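Local atomic coordinates of nitrate transport protein (Xanthomonas axonopodis pv. citri, PDB entry 3KSX), a protein that probably binds alkanesulfonates in the periplasm for delivery to an ABC importer, and is captured here with the sulfonate buffer MOPS in place. Residues Ala29-Gly34 with Arg49-Arg54. Numbering follows the deposited sequence.
Sequences AQLRIG and RLLEQR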
ATOM      1  N   ALA A  29     -19.684  -0.444 -18.799  1.00 36.15           N
ATOM      2  CA  ALA A  29     -19.312  -1.522 -19.711  1.00 34.72           C
ATOM      3  C   ALA A  29     -18.106  -2.291 -19.143  1.00 34.33           C
ATOM      4  O   ALA A  29     -18.005  -3.520 -19.300  1.00 31.51           O
ATOM      5  CB  ALA A  29     -18.940  -0.964 -21.053  1.00 34.88           C
ATOM      6  N   GLN A  30     -17.208  -1.569 -18.464  1.00 33.10           N
ATOM      7  CA  GLN A  30     -15.946  -2.168 -18.076  1.00 31.68           C
ATOM      8  C   GLN A  30     -15.432  -1.519 -16.760  1.00 31.07           C
ATOM      9  O   GLN A  30     -15.693  -0.328 -16.492  1.00 30.40           O
ATOM     10  CB  GLN A  30     -14.904  -1.974 -19.194  1.00 33.45           C
ATOM     11  CG  GLN A  30     -13.674  -2.857 -18.921  1.00 39.71           C
ATOM     12  CD  GLN A  30     -12.548  -2.762 -19.964  1.00 44.18           C
ATOM     13  OE1 GLN A  30     -12.401  -1.754 -20.665  1.00 46.82           O
ATOM     14  NE2 GLN A  30     -11.724  -3.809 -20.027  1.00 46.86           N
ATOM     15  N   LEU A  31     -14.715  -2.308 -15.958  1.00 28.85           N
ATOM     16  CA  LEU A  31     -13.999  -1.789 -14.791  1.00 27.51           C
ATOM     17  C   LEU A  31     -12.603  -2.365 -14.897  1.00 27.17           C
ATOM     18  O   LEU A  31     -12.431  -3.583 -14.713  1.00 27.78           O
ATOM     19  CB  LEU A  31     -14.661  -2.272 -13.499  1.00 27.30           C
ATOM     20  CG  LEU A  31     -13.790  -2.046 -12.229  1.00 26.72           C
ATOM     21  CD1 LEU A  31     -13.391  -0.556 -12.057  1.00 25.33           C
ATOM     22  CD2 LEU A  31     -14.510  -2.558 -11.029  1.00 23.92           C
ATOM     23  N   ARG A  32     -11.609  -1.529 -15.211  1.00 24.97           N
ATOM     24  CA  ARG A  32     -10.233  -1.956 -15.233  1.00 23.99           C
ATOM     25  C   ARG A  32      -9.678  -1.491 -13.890  1.00 23.27           C
ATOM     26  O   ARG A  32      -9.592  -0.265 -13.670  1.00 21.16           O
ATOM     27  CB  ARG A  32      -9.443  -1.266 -16.375  1.00 24.29           C
ATOM     28  CG  ARG A  32      -9.782  -1.826 -17.785  1.00 25.70           C
ATOM     29  CD  ARG A  32      -8.894  -1.320 -18.975  1.00 30.68           C
ATOM     30  NE  ARG A  32      -7.489  -1.301 -18.658  1.00 29.75           N
ATOM     31  CZ  ARG A  32      -6.548  -2.237 -18.860  1.00 29.95           C
ATOM     32  NH1 ARG A  32      -6.788  -3.400 -19.402  1.00 31.73           N
ATOM     33  NH2 ARG A  32      -5.277  -1.962 -18.497  1.00 34.31           N
ATOM     34  N   ILE A  33      -9.482  -2.458 -12.971  1.00 22.19           N
ATOM     35  CA  ILE A  33      -9.134  -2.153 -11.568  1.00 22.50           C
ATOM     36  C   ILE A  33      -7.695  -2.579 -11.248  1.00 22.17           C
ATOM     37  O   ILE A  33      -7.263  -3.686 -11.580  1.00 23.17           O
ATOM     38  CB  ILE A  33     -10.201  -2.709 -10.618  1.00 23.78           C
ATOM     39  CG1 ILE A  33      -9.787  -2.668  -9.177  1.00 24.14           C
ATOM     40  CG2 ILE A  33     -10.581  -4.165 -11.007  1.00 23.25           C
ATOM     41  CD1 ILE A  33     -10.903  -3.080  -8.195  1.00 25.34           C
ATOM     42  N   GLY A  34      -6.900  -1.673 -10.699  1.00 22.13           N
ATOM     43  CA  GLY A  34      -5.564  -2.033 -10.349  1.00 20.20           C
ATOM     44  C   GLY A  34      -5.424  -2.578  -8.936  1.00 22.90           C
ATOM     45  O   GLY A  34      -6.133  -2.179  -8.012  1.00 22.73           O
ATOM     46  N   ARG A  49     -13.602 -14.331  -7.822  1.00 31.99           N
ATOM     47  CA  ARG A  49     -14.457 -13.645  -8.789  1.00 30.58           C
ATOM     48  C   ARG A  49     -15.634 -12.921  -8.153  1.00 31.18           C
ATOM     49  O   ARG A  49     -16.716 -12.983  -8.671  1.00 30.55           O
ATOM     50  CB  ARG A  49     -14.919 -14.632  -9.892  1.00 30.94           C
ATOM     51  CG  ARG A  49     -13.789 -15.549 -10.376  1.00 31.29           C
ATOM     52  CD  ARG A  49     -14.110 -16.262 -11.665  1.00 31.67           C
ATOM     53  NE  ARG A  49     -14.461 -15.338 -12.767  1.00 35.59           N
ATOM     54  CZ  ARG A  49     -13.610 -14.684 -13.563  1.00 37.68           C
ATOM     55  NH1 ARG A  49     -12.292 -14.780 -13.419  1.00 38.86           N
ATOM     56  NH2 ARG A  49     -14.120 -13.929 -14.523  1.00 40.40           N
ATOM     57  N   LEU A  50     -15.395 -12.201  -7.059  1.00 29.37           N
ATOM     58  CA  LEU A  50     -16.476 -11.527  -6.291  1.00 29.74           C
ATOM     59  C   LEU A  50     -17.162 -10.424  -7.085  1.00 29.54           C
ATOM     60  O   LEU A  50     -18.395 -10.237  -7.009  1.00 30.68           O
ATOM     61  CB  LEU A  50     -15.924 -10.929  -4.991  1.00 30.46           C
ATOM     62  CG  LEU A  50     -15.267 -11.945  -4.007  1.00 33.39           C
ATOM     63  CD1 LEU A  50     -14.931 -11.295  -2.669  1.00 32.86           C
ATOM     64  CD2 LEU A  50     -16.275 -13.086  -3.788  1.00 34.71           C
ATOM     65  N   LEU A  51     -16.363  -9.688  -7.827  1.00 28.18           N
ATOM     66  CA  LEU A  51     -16.872  -8.536  -8.569  1.00 27.92           C
ATOM     67  C   LEU A  51     -17.661  -9.076  -9.747  1.00 28.80           C
ATOM     68  O   LEU A  51     -18.716  -8.549 -10.054  1.00 27.13           O
ATOM     69  CB  LEU A  51     -15.697  -7.649  -9.069  1.00 27.83           C
ATOM     70  CG  LEU A  51     -14.994  -6.860  -7.956  1.00 27.31           C
ATOM     71  CD1 LEU A  51     -14.012  -5.921  -8.547  1.00 29.86           C
ATOM     72  CD2 LEU A  51     -15.985  -6.093  -7.072  1.00 29.78           C
ATOM     73  N   GLU A  52     -17.120 -10.105 -10.397  1.00 29.67           N
ATOM     74  CA  GLU A  52     -17.757 -10.701 -11.585  1.00 30.35           C
ATOM     75  C   GLU A  52     -19.072 -11.286 -11.188  1.00 31.21           C
ATOM     76  O   GLU A  52     -20.079 -11.026 -11.835  1.00 33.69           O
ATOM     77  CB  GLU A  52     -16.889 -11.764 -12.226  1.00 30.27           C
ATOM     78  CG  GLU A  52     -15.595 -11.219 -12.792  1.00 30.61           C
ATOM     79  CD  GLU A  52     -14.450 -11.103 -11.757  1.00 32.16           C
ATOM     80  OE1 GLU A  52     -14.671 -11.221 -10.535  1.00 30.54           O
ATOM     81  OE2 GLU A  52     -13.309 -10.900 -12.181  1.00 35.22           O
ATOM     82  N   GLN A  53     -19.113 -11.961 -10.062  1.00 31.71           N
ATOM     83  CA  GLN A  53     -20.387 -12.435  -9.546  1.00 33.83           C
ATOM     84  C   GLN A  53     -21.405 -11.328  -9.260  1.00 33.93           C
ATOM     85  O   GLN A  53     -22.593 -11.481  -9.551  1.00 34.72           O
ATOM     86  CB  GLN A  53     -20.174 -13.188  -8.241  1.00 33.31           C
ATOM     87  CG  GLN A  53     -19.313 -14.413  -8.365  1.00 39.57           C
ATOM     88  CD  GLN A  53     -19.391 -15.193  -7.086  1.00 44.20           C
ATOM     89  OE1 GLN A  53     -20.481 -15.359  -6.551  1.00 45.45           O
ATOM     90  NE2 GLN A  53     -18.252 -15.597  -6.543  1.00 44.90           N
ATOM     91  N   ARG A  54     -20.948 -10.202  -8.716  1.00 33.13           N
ATOM     92  CA  ARG A  54     -21.824  -9.082  -8.385  1.00 32.17           C
ATOM     93  C   ARG A  54     -22.308  -8.248  -9.620  1.00 32.36           C
ATOM     94  O   ARG A  54     -23.422  -7.695  -9.656  1.00 31.09           O
ATOM     95  CB  ARG A  54     -21.093  -8.182  -7.366  1.00 32.26           C
ATOM     96  CG  ARG A  54     -21.932  -6.965  -6.896  1.00 37.40           C
ATOM     97  CD  ARG A  54     -22.302  -7.071  -5.423  1.00 46.03           C
ATOM     98  NE  ARG A  54     -23.163  -5.975  -4.913  1.00 52.56           N
ATOM     99  CZ  ARG A  54     -22.788  -5.034  -4.017  1.00 56.86           C
ATOM    100  NH1 ARG A  54     -21.539  -5.000  -3.538  1.00 55.01           N
ATOM    101  NH2 ARG A  54     -23.666  -4.101  -3.593  1.00 57.18           N
TER
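L51 touches strand 30-36 through a single methyl, CD1, which meets two branched side chains of the strand at once. L51 CD1 lies 4.2 Å from L31 CD2 and equally 4.2 Å from I33 CD1. These last two methyls, L31 CD2 and I33 CD1, are themselves 4.6 Å apart, giving a nearly equilateral triangle of three methyl ends. The other branch of I33 comes almost as near, with CG2 4.6 Å from L51 CD1, whereas CD1 of L31 stays 6.4 Å from L51 CD1. L51 reaches the strand by full extension: CD1 continues away from CA (chi2 -173°) and so spans much of the 9.6 Å between the CA atoms of L31 and L51. I33 answers with an extended arm of its own, its CG1 opposite the backbone N (chi1 169°) and its CD1 at the far end. No hydrogen bond crosses, and the buried surface is small, so this is light, wholly apolar packing among buried residues. Around it, W62 of strand 59-65 and T234 of helix 225-244 also touch L51. R49, with positive phi, completes a Schellman motif at the end of helix 40-48 and occupies the N-cap position of helix 50-54, whose first turn is closed by Q53 N bonded to R49 O at 3.0 Å. Beyond the apolar patch, E52 OE2 lies above one face of the R49 guanidinium, displaced toward its rim; the pairing is long and rests on charge alone. R54 NH1 is hydrogen-bonded to T234 OG1, tying the helix to helix 225-244. Together the segments belong to a beta-alpha-beta crossover from strand 30-36 to its parallel neighbour 59-65, in a sheet whose 2-1-3-5-4 strand order is that of type II periplasmic binding proteins.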